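PDB 4OPF: Nrps/pks, which is the eighth ketosynthase domain of the OzmH polyketide synthase in oxazolomycin biosynthesis, and probably handles the acyl chain without the usual condensation. Local coordinates for residues 59-69 / 79-89; 135-143 / 150-158. All blocks are in the same frame, centred on the assembly; numbering follows the deposited sequence.

Interaction 1 (59-69 / 79-89)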
loop_
_atom_site.group_PDB
_atom_site.type_symbol
_atom_site.label_atom_id
_atom_site.label_comp_id
_atom_site.label_asym_id
_atom_site.label_seq_id
_atom_site.Cartn_x
_atom_site.Cartn_y
_atom_site.Cartn_z
ATOM N N LEU A 59 -5.559 -28.882 4.667
ATOM C CA LEU A 59 -6.223 -28.206 5.772
ATOM C C LEU A 59 -7.180 -29.171 6.441
ATOM O O LEU A 59 -7.933 -29.843 5.767
ATOM C CB LEU A 59 -7.033 -27.015 5.275
ATOM C CG LEU A 59 -6.226 -25.853 4.757
ATOM C CD1 LEU A 59 -7.149 -24.679 4.578
ATOM C CD2 LEU A 59 -5.095 -25.559 5.731
ATOM N N GLU A 60 -7.153 -29.215 7.765
ATOM C CA GLU A 60 -8.069 -30.072 8.520
ATOM C C GLU A 60 -9.191 -29.313 9.221
ATOM O O GLU A 60 -9.693 -29.745 10.254
ATOM C CB GLU A 60 -7.271 -30.868 9.534
ATOM C CG GLU A 60 -6.483 -31.983 8.890
ATOM C CD GLU A 60 -5.907 -32.883 9.932
ATOM O OE1 GLU A 60 -5.513 -32.347 10.993
ATOM O OE2 GLU A 60 -5.868 -34.108 9.694
ATOM N N GLY A 61 -9.602 -28.199 8.630
ATOM C CA GLY A 61 -10.538 -27.299 9.276
ATOM C C GLY A 61 -9.845 -26.244 10.136
ATOM O O GLY A 61 -8.617 -25.998 10.036
ATOM N N PHE A 62 -10.640 -25.620 10.988
ATOM C CA PHE A 62 -10.219 -24.430 11.691
ATOM C C PHE A 62 -10.804 -24.518 13.076
ATOM O O PHE A 62 -11.677 -25.365 13.329
ATOM C CB PHE A 62 -10.726 -23.186 10.945
ATOM C CG PHE A 62 -10.183 -23.034 9.516
ATOM C CD1 PHE A 62 -8.848 -22.644 9.280
ATOM C CD2 PHE A 62 -11.006 -23.276 8.404
ATOM C CE1 PHE A 62 -8.351 -22.497 7.984
ATOM C CE2 PHE A 62 -10.492 -23.155 7.097
ATOM C CZ PHE A 62 -9.174 -22.749 6.891
ATOM N N ASP A 63 -10.316 -23.670 13.970
ATOM C CA ASP A 63 -10.879 -23.516 15.325
ATOM C C ASP A 63 -11.430 -22.097 15.521
ATOM O O ASP A 63 -10.769 -21.266 16.108
ATOM C CB ASP A 63 -9.810 -23.793 16.367
ATOM C CG ASP A 63 -10.375 -23.880 17.782
ATOM O OD1 ASP A 63 -11.488 -23.359 18.032
ATOM O OD2 ASP A 63 -9.681 -24.469 18.650
ATOM N N PRO A 64 -12.638 -21.817 15.028
ATOM C CA PRO A 64 -13.237 -20.471 15.121
ATOM C C PRO A 64 -13.304 -19.966 16.562
ATOM O O PRO A 64 -13.079 -18.765 16.789
ATOM C CB PRO A 64 -14.678 -20.670 14.620
ATOM C CG PRO A 64 -14.663 -21.966 13.882
ATOM C CD PRO A 64 -13.614 -22.812 14.563
ATOM N N GLY A 65 -13.644 -20.874 17.480
ATOM C CA GLY A 65 -13.823 -20.564 18.902
ATOM C C GLY A 65 -12.615 -19.865 19.516
ATOM O O GLY A 65 -12.735 -18.872 20.251
ATOM N N HIS A 66 -11.436 -20.351 19.157
ATOM C CA HIS A 66 -10.209 -19.789 19.664
ATOM C C HIS A 66 -10.102 -18.360 19.245
ATOM O O HIS A 66 -9.604 -17.515 19.983
ATOM C CB HIS A 66 -9.021 -20.573 19.172
ATOM C CG HIS A 66 -7.766 -20.280 19.927
ATOM N ND1 HIS A 66 -7.315 -21.087 20.951
ATOM C CD2 HIS A 66 -6.876 -19.263 19.820
ATOM C CE1 HIS A 66 -6.190 -20.587 21.430
ATOM N NE2 HIS A 66 -5.907 -19.475 20.770
ATOM N N PHE A 67 -10.640 -18.049 18.082
ATOM C CA PHE A 67 -10.626 -16.670 17.603
ATOM C C PHE A 67 -11.891 -15.888 17.856
ATOM O O PHE A 67 -12.123 -14.860 17.195
ATOM C CB PHE A 67 -10.218 -16.675 16.101
ATOM C CG PHE A 67 -8.861 -17.276 15.884
ATOM C CD1 PHE A 67 -7.742 -16.499 16.045
ATOM C CD2 PHE A 67 -8.703 -18.632 15.681
ATOM C CE1 PHE A 67 -6.485 -17.072 15.922
ATOM C CE2 PHE A 67 -7.464 -19.214 15.596
ATOM C CZ PHE A 67 -6.338 -18.421 15.694
ATOM N N HIS A 68 -12.720 -16.336 18.802
ATOM C CA HIS A 68 -13.961 -15.619 19.099
ATOM C C HIS A 68 -14.861 -15.482 17.923
ATOM O O HIS A 68 -15.555 -14.484 17.745
ATOM C CB HIS A 68 -13.679 -14.239 19.754
ATOM C CG HIS A 68 -12.708 -14.332 20.883
ATOM N ND1 HIS A 68 -11.563 -13.554 20.956
ATOM C CD2 HIS A 68 -12.647 -15.198 21.926
ATOM C CE1 HIS A 68 -10.878 -13.902 22.035
ATOM N NE2 HIS A 68 -11.508 -14.905 22.632
ATOM N N LEU A 69 -14.938 -16.547 17.140
ATOM C CA LEU A 69 -15.819 -16.570 15.993
ATOM C C LEU A 69 -16.798 -17.706 16.163
ATOM O O LEU A 69 -16.459 -18.766 16.659
ATOM C CB LEU A 69 -15.040 -16.791 14.691
ATOM C CG LEU A 69 -14.090 -15.636 14.270
ATOM C CD1 LEU A 69 -13.185 -16.072 13.129
ATOM C CD2 LEU A 69 -14.874 -14.370 13.900
ATOM N N PRO A 79 -11.882 -18.508 3.628
ATOM C CA PRO A 79 -10.963 -19.356 4.393
ATOM C C PRO A 79 -9.525 -18.882 4.443
ATOM O O PRO A 79 -8.801 -19.273 5.362
ATOM C CB PRO A 79 -11.064 -20.742 3.716
ATOM C CG PRO A 79 -11.939 -20.564 2.512
ATOM C CD PRO A 79 -12.725 -19.288 2.687
ATOM N N GLN A 80 -9.109 -18.045 3.492
ATOM C CA GLN A 80 -7.788 -17.424 3.563
ATOM C C GLN A 80 -7.676 -16.580 4.822
ATOM O O GLN A 80 -6.602 -16.490 5.402
ATOM C CB GLN A 80 -7.522 -16.571 2.321
ATOM C CG GLN A 80 -7.554 -17.339 1.000
ATOM C CD GLN A 80 -7.260 -16.449 -0.208
ATOM O OE1 GLN A 80 -6.344 -16.733 -0.957
ATOM N NE2 GLN A 80 -8.058 -15.373 -0.411
ATOM N N ALA A 81 -8.785 -15.971 5.266
ATOM C CA ALA A 81 -8.736 -15.134 6.430
ATOM C C ALA A 81 -8.541 -15.997 7.684
ATOM O O ALA A 81 -7.759 -15.646 8.585
ATOM C CB ALA A 81 -9.989 -14.274 6.533
ATOM N N LEU A 82 -9.227 -17.119 7.757
ATOM C CA LEU A 82 -9.094 -18.014 8.896
ATOM C C LEU A 82 -7.686 -18.596 8.979
ATOM O O LEU A 82 -7.126 -18.707 10.049
ATOM C CB LEU A 82 -10.082 -19.144 8.800
ATOM C CG LEU A 82 -11.537 -18.674 8.757
ATOM C CD1 LEU A 82 -12.509 -19.799 8.482
ATOM C CD2 LEU A 82 -11.864 -18.104 10.111
ATOM N N LEU A 83 -7.111 -18.954 7.838
ATOM C CA LEU A 83 -5.771 -19.456 7.813
ATOM C C LEU A 83 -4.754 -18.415 8.258
ATOM O O LEU A 83 -3.802 -18.749 8.942
ATOM C CB LEU A 83 -5.454 -19.889 6.393
ATOM C CG LEU A 83 -4.129 -20.547 6.098
ATOM C CD1 LEU A 83 -3.929 -21.747 6.957
ATOM C CD2 LEU A 83 -4.056 -20.938 4.618
ATOM N N LEU A 84 -4.916 -17.174 7.823
ATOM C CA LEU A 84 -4.045 -16.087 8.263
ATOM C C LEU A 84 -4.119 -15.858 9.771
ATOM O O LEU A 84 -3.116 -15.524 10.401
ATOM C CB LEU A 84 -4.418 -14.779 7.594
ATOM C CG LEU A 84 -3.796 -14.578 6.243
ATOM C CD1 LEU A 84 -4.356 -13.264 5.708
ATOM C CD2 LEU A 84 -2.261 -14.485 6.307
ATOM N N LEU A 85 -5.315 -15.970 10.347
ATOM C CA LEU A 85 -5.444 -15.836 11.805
ATOM C C LEU A 85 -4.576 -16.883 12.557
ATOM O O LEU A 85 -3.845 -16.540 13.488
ATOM C CB LEU A 85 -6.917 -15.984 12.249
ATOM C CG LEU A 85 -7.769 -14.741 11.961
ATOM C CD1 LEU A 85 -9.238 -15.073 12.116
ATOM C CD2 LEU A 85 -7.415 -13.647 12.953
ATOM N N GLU A 86 -4.659 -18.127 12.121
ATOM C CA GLU A 86 -3.835 -19.199 12.708
ATOM C C GLU A 86 -2.378 -18.911 12.514
ATOM O O GLU A 86 -1.597 -19.005 13.455
ATOM C CB GLU A 86 -4.061 -20.585 12.087
ATOM C CG GLU A 86 -5.305 -21.273 12.452
ATOM C CD GLU A 86 -5.366 -22.745 12.000
ATOM O OE1 GLU A 86 -4.416 -23.292 11.358
ATOM O OE2 GLU A 86 -6.419 -23.369 12.291
ATOM N N GLU A 87 -1.996 -18.655 11.287
ATOM C CA GLU A 87 -0.564 -18.486 11.032
ATOM C C GLU A 87 0.011 -17.245 11.683
ATOM O O GLU A 87 1.178 -17.232 12.024
ATOM C CB GLU A 87 -0.262 -18.457 9.566
ATOM C CG GLU A 87 -0.459 -19.804 8.933
ATOM C CD GLU A 87 0.497 -20.871 9.502
ATOM O OE1 GLU A 87 1.702 -20.607 9.826
ATOM O OE2 GLU A 87 0.007 -21.987 9.628
ATOM N N THR A 88 -0.776 -16.177 11.815
ATOM C CA THR A 88 -0.288 -14.989 12.523
ATOM C C THR A 88 -0.096 -15.355 13.993
ATOM O O THR A 88 0.938 -15.004 14.563
ATOM C CB THR A 88 -1.221 -13.802 12.337
ATOM O OG1 THR A 88 -1.319 -13.508 10.931
ATOM C CG2 THR A 88 -0.743 -12.596 13.147
ATOM N N LEU A 89 -1.060 -16.049 14.602
ATOM C CA LEU A 89 -0.873 -16.536 15.946
ATOM C C LEU A 89 0.421 -17.354 16.061
ATOM O O LEU A 89 1.180 -17.159 17.011
ATOM C CB LEU A 89 -2.049 -17.354 16.418
ATOM C CG LEU A 89 -1.894 -17.993 17.792
ATOM C CD1 LEU A 89 -1.727 -16.959 18.914
ATOM C CD2 LEU A 89 -3.081 -18.869 18.028
HETATM O O HOH W 1 -5.988 -24.942 9.611
HETATM O O HOH W 2 -8.583 -21.683 12.941
#
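A pair of CH-pi contacts packs the 59-69 loop on helix 79-95, with Phe-62 and Phe-67 each laid flat on a leucine of that helix. Leu-82 CB stands 3.8 Å from the centroid of the Phe-62 ring and only 14° off its normal, which is CH-pi geometry over the face. Leu-82 CD1 follows the same ring at CD2, while Pro-79 CB comes up to CE2. At Phe-67 the leucine is slightly farther out and more inclined: Leu-85 CB is 4.1 Å from the ring centroid and 21° off the normal, and CD2 of neighbouring His-66 lies over the opposite face. Both phenylalanines direct CB at the helix, and with CG anti to the carbonyl carbon (chi1 -62° in Phe-62) this sets each ring over a leucine CB. One helical turn further on, Leu-89 CD2 lies 4.0 Å from Phe-67 CZ and also meets the His-66 ring. Leu-69 adds its CD1, 3.9 Å from Leu-82 CD2, and reaches tip to tip toward Leu-85. In the thiolase-type fold of the ketosynthase, this joins the loop after helix 24-33 to helix 79-95, with the short helix 71-76 between them in the chain. No direct hydrogen bond crosses the contact; two waters do the polar work. One donates to Gly-61 O and, at 2.9 Å, to Glu-86 OE1; the second accepts from Asp-63 N and donates to Glu-86 OE2 at 2.8 Å. The extended Glu-86 chain thus carries its carboxylate to the loop backbone, and salt bridges from OE1 to Arg-17 and Arg-428 probably favour its ionised form. Asp-63 OD1 accepts His-66 N at 3.2 Å in an Asx motif, met from above the carboxylate plane, while OD2 takes the backbone N of Ala-427.

Interaction 2 (135-143 / 150-158)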
loop_
_atom_site.group_PDB
_atom_site.type_symbol
_atom_site.label_atom_id
_atom_site.label_comp_id
_atom_site.label_asym_id
_atom_site.label_seq_id
_atom_site.Cartn_x
_atom_site.Cartn_y
_atom_site.Cartn_z
ATOM N N GLY A 135 -13.951 -5.852 3.879
ATOM C CA GLY A 135 -14.438 -5.130 2.708
ATOM C C GLY A 135 -13.323 -4.901 1.696
ATOM O O GLY A 135 -12.919 -3.772 1.462
ATOM N N GLN A 136 -12.817 -5.983 1.107
ATOM C CA GLN A 136 -11.586 -5.985 0.257
ATOM C C GLN A 136 -10.291 -5.783 1.020
ATOM O O GLN A 136 -9.187 -6.117 0.511
ATOM C CB GLN A 136 -11.661 -4.977 -0.893
ATOM C CG GLN A 136 -12.657 -5.372 -1.979
ATOM C CD GLN A 136 -13.816 -6.203 -1.442
ATOM O OE1 GLN A 136 -13.717 -7.437 -1.347
ATOM N NE2 GLN A 136 -14.909 -5.536 -1.059
ATOM N N ASN A 137 -10.408 -5.221 2.224
ATOM C CA ASN A 137 -9.254 -5.085 3.093
ATOM C C ASN A 137 -9.340 -6.113 4.189
ATOM O O ASN A 137 -8.455 -6.094 5.057
ATOM C CB ASN A 137 -9.224 -3.657 3.682
ATOM C CG ASN A 137 -7.829 -3.182 4.001
ATOM O OD1 ASN A 137 -6.916 -3.174 3.116
ATOM N ND2 ASN A 137 -7.641 -2.711 5.270
ATOM N N TYR A 138 -10.390 -6.987 4.158
ATOM C CA TYR A 138 -10.711 -7.863 5.295
ATOM C C TYR A 138 -9.530 -8.776 5.661
ATOM O O TYR A 138 -9.354 -9.099 6.815
ATOM C CB TYR A 138 -11.995 -8.704 5.059
ATOM C CG TYR A 138 -11.832 -9.698 3.916
ATOM C CD1 TYR A 138 -11.238 -10.937 4.117
ATOM C CD2 TYR A 138 -12.262 -9.394 2.645
ATOM C CE1 TYR A 138 -11.102 -11.846 3.080
ATOM C CE2 TYR A 138 -12.095 -10.288 1.589
ATOM C CZ TYR A 138 -11.493 -11.507 1.814
ATOM O OH TYR A 138 -11.344 -12.402 0.771
ATOM N N LEU A 139 -8.687 -9.179 4.694
ATOM C CA LEU A 139 -7.594 -10.068 5.013
ATOM C C LEU A 139 -6.661 -9.434 6.060
ATOM O O LEU A 139 -6.189 -10.167 6.958
ATOM C CB LEU A 139 -6.771 -10.481 3.763
ATOM C CG LEU A 139 -7.491 -11.417 2.785
ATOM C CD1 LEU A 139 -6.595 -11.604 1.601
ATOM C CD2 LEU A 139 -7.756 -12.787 3.399
ATOM N N ALA A 140 -6.363 -8.134 5.906
ATOM C CA ALA A 140 -5.558 -7.412 6.885
ATOM C C ALA A 140 -6.426 -7.004 8.100
ATOM O O ALA A 140 -6.023 -7.159 9.263
ATOM C CB ALA A 140 -4.917 -6.192 6.243
ATOM N N ALA A 141 -7.609 -6.495 7.847
ATOM C CA ALA A 141 -8.478 -5.930 8.927
ATOM C C ALA A 141 -8.891 -6.986 9.934
ATOM O O ALA A 141 -8.976 -6.666 11.116
ATOM C CB ALA A 141 -9.752 -5.262 8.378
ATOM N N ASN A 142 -9.115 -8.225 9.502
ATOM C CA ASN A 142 -9.392 -9.278 10.466
ATOM C C ASN A 142 -8.286 -9.467 11.445
ATOM O O ASN A 142 -8.542 -9.727 12.583
ATOM C CB ASN A 142 -9.589 -10.614 9.798
ATOM C CG ASN A 142 -10.955 -10.759 9.252
ATOM O OD1 ASN A 142 -11.913 -10.448 9.929
ATOM N ND2 ASN A 142 -11.068 -11.242 8.032
ATOM N N LEU A 143 -7.041 -9.326 10.994
ATOM C CA LEU A 143 -5.926 -9.530 11.864
ATOM C C LEU A 143 -5.825 -8.386 12.850
ATOM O O LEU A 143 -5.607 -8.587 14.045
ATOM C CB LEU A 143 -4.621 -9.687 11.083
ATOM C CG LEU A 143 -4.561 -10.805 10.061
ATOM C CD1 LEU A 143 -3.227 -10.870 9.355
ATOM C CD2 LEU A 143 -4.808 -12.121 10.722
ATOM N N ARG A 150 -2.854 -1.630 16.037
ATOM C CA ARG A 150 -3.325 -0.255 15.805
ATOM C C ARG A 150 -2.555 0.477 14.727
ATOM O O ARG A 150 -2.820 1.677 14.486
ATOM C CB ARG A 150 -3.183 0.564 17.102
ATOM C CG ARG A 150 -3.861 -0.046 18.300
ATOM C CD ARG A 150 -5.330 0.058 18.305
ATOM N NE ARG A 150 -5.884 -0.529 19.533
ATOM C CZ ARG A 150 -6.032 0.101 20.691
ATOM N NH1 ARG A 150 -5.676 1.369 20.817
ATOM N NH2 ARG A 150 -6.500 -0.549 21.727
ATOM N N GLY A 151 -1.619 -0.202 14.082
ATOM C CA GLY A 151 -0.886 0.376 12.949
ATOM C C GLY A 151 -1.748 0.321 11.692
ATOM O O GLY A 151 -2.845 -0.238 11.720
ATOM N N PRO A 152 -1.264 0.888 10.585
ATOM C CA PRO A 152 -1.991 0.721 9.316
ATOM C C PRO A 152 -2.225 -0.729 8.955
ATOM O O PRO A 152 -1.382 -1.587 9.259
ATOM C CB PRO A 152 -1.079 1.412 8.267
ATOM C CG PRO A 152 -0.109 2.210 9.055
ATOM C CD PRO A 152 0.038 1.575 10.404
ATOM N N SER A 153 -3.364 -1.011 8.326
ATOM C CA SER A 153 -3.753 -2.358 8.015
ATOM C C SER A 153 -4.116 -2.383 6.567
ATOM O O SER A 153 -5.131 -1.817 6.218
ATOM C CB SER A 153 -4.984 -2.711 8.804
ATOM O OG SER A 153 -5.318 -4.097 8.739
ATOM N N THR A 154 -3.318 -3.032 5.728
ATOM C CA THR A 154 -3.519 -2.948 4.291
ATOM C C THR A 154 -3.289 -4.256 3.563
ATOM O O THR A 154 -2.460 -5.083 3.943
ATOM C CB THR A 154 -2.593 -1.862 3.635
ATOM O OG1 THR A 154 -1.269 -2.085 4.002
ATOM C CG2 THR A 154 -2.901 -0.448 4.137
ATOM N N VAL A 155 -4.047 -4.443 2.510
ATOM C CA VAL A 155 -3.934 -5.575 1.674
ATOM C C VAL A 155 -3.495 -5.085 0.292
ATOM O O VAL A 155 -4.079 -4.125 -0.228
ATOM C CB VAL A 155 -5.294 -6.267 1.463
ATOM C CG1 VAL A 155 -5.148 -7.438 0.505
ATOM C CG2 VAL A 155 -5.847 -6.785 2.753
ATOM N N VAL A 156 -2.585 -5.830 -0.336
ATOM C CA VAL A 156 -2.202 -5.571 -1.711
ATOM C C VAL A 156 -2.341 -6.796 -2.570
ATOM O O VAL A 156 -2.015 -7.905 -2.163
ATOM C CB VAL A 156 -0.784 -4.977 -1.828
ATOM C CG1 VAL A 156 -0.782 -3.601 -1.195
ATOM C CG2 VAL A 156 0.224 -5.798 -1.107
ATOM N N ASP A 157 -2.828 -6.585 -3.784
ATOM C CA ASP A 157 -2.815 -7.665 -4.775
ATOM C C ASP A 157 -2.059 -7.254 -6.073
ATOM O O ASP A 157 -2.564 -6.476 -6.859
ATOM C CB ASP A 157 -4.226 -8.115 -5.103
ATOM C CG ASP A 157 -4.253 -9.189 -6.193
ATOM O OD1 ASP A 157 -3.175 -9.711 -6.671
ATOM O OD2 ASP A 157 -5.403 -9.531 -6.521
ATOM N N THR A 158 -0.816 -7.717 -6.206
ATOM C CA THR A 158 -0.013 -7.483 -7.410
ATOM C C THR A 158 0.474 -8.843 -7.857
ATOM O O THR A 158 1.614 -9.003 -8.293
ATOM C CB THR A 158 1.194 -6.546 -7.153
ATOM O OG1 THR A 158 1.955 -7.015 -6.053
ATOM C CG2 THR A 158 0.781 -5.112 -6.859
HETATM O O HOH W 3 -6.796 -2.640 -0.054
#
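Val-155 lays its CG2 against the first turn of helix 138-147, 3.5 Å from Ala-140 N and 3.7 Å from Ala-140 CB, with Leu-139 CB also touching this methyl. CG2 sits beside the valine's own backbone N because CG1 is anti to that N (chi1 177°). Helix and strand run roughly antiparallel, their short axes 6.4 Å apart at closest approach and at 153°, and the small Ala-140 side chain points at the strand, consistent with so close an approach. Just before the helix, Asn-137 spans the strand backbone with both ends of its amide. ND2 donates to Ser-153 O at 2.8 Å, almost straight at 172°; the acceptor is in the amide plane, although the donor stands above the carbonyl plane. OD1 accepts Val-155 N in a longer, clearly bent bond of 3.2 Å, and a water also lies within hydrogen-bonding distance of OD1 and Val-155 O. Ser-153 OG packs on Ala-140 CB and is hydrogen-bonded to Ser-144. Since Thr-154 pairs with strand 107-112, the Asn-137 amide serves backbone groups on the other edge of strand 153-156, which probably fixes the orientation of the amide.

The two contacts follow one another in sequence, interaction 1 first, their centres about 16 Å apart. Helix 138-147, one half of interaction 2, also packs against helix 79-95 of interaction 1: Leu-143 lies on Leu-85 and Thr-88, with Leu-85 CD2 to Leu-143 CD2 at 3.8 Å, and Asn-142 meets Ala-81. The result is a layered order, from the loop 59-69 through two helices to strand 153-156, the end strand of the chain's large mixed sheet. Both belong to the N-terminal half of the ketosynthase fold; interaction 2 also approaches the second subunit, where Asn-137 packs on Asp-157 of the other copy.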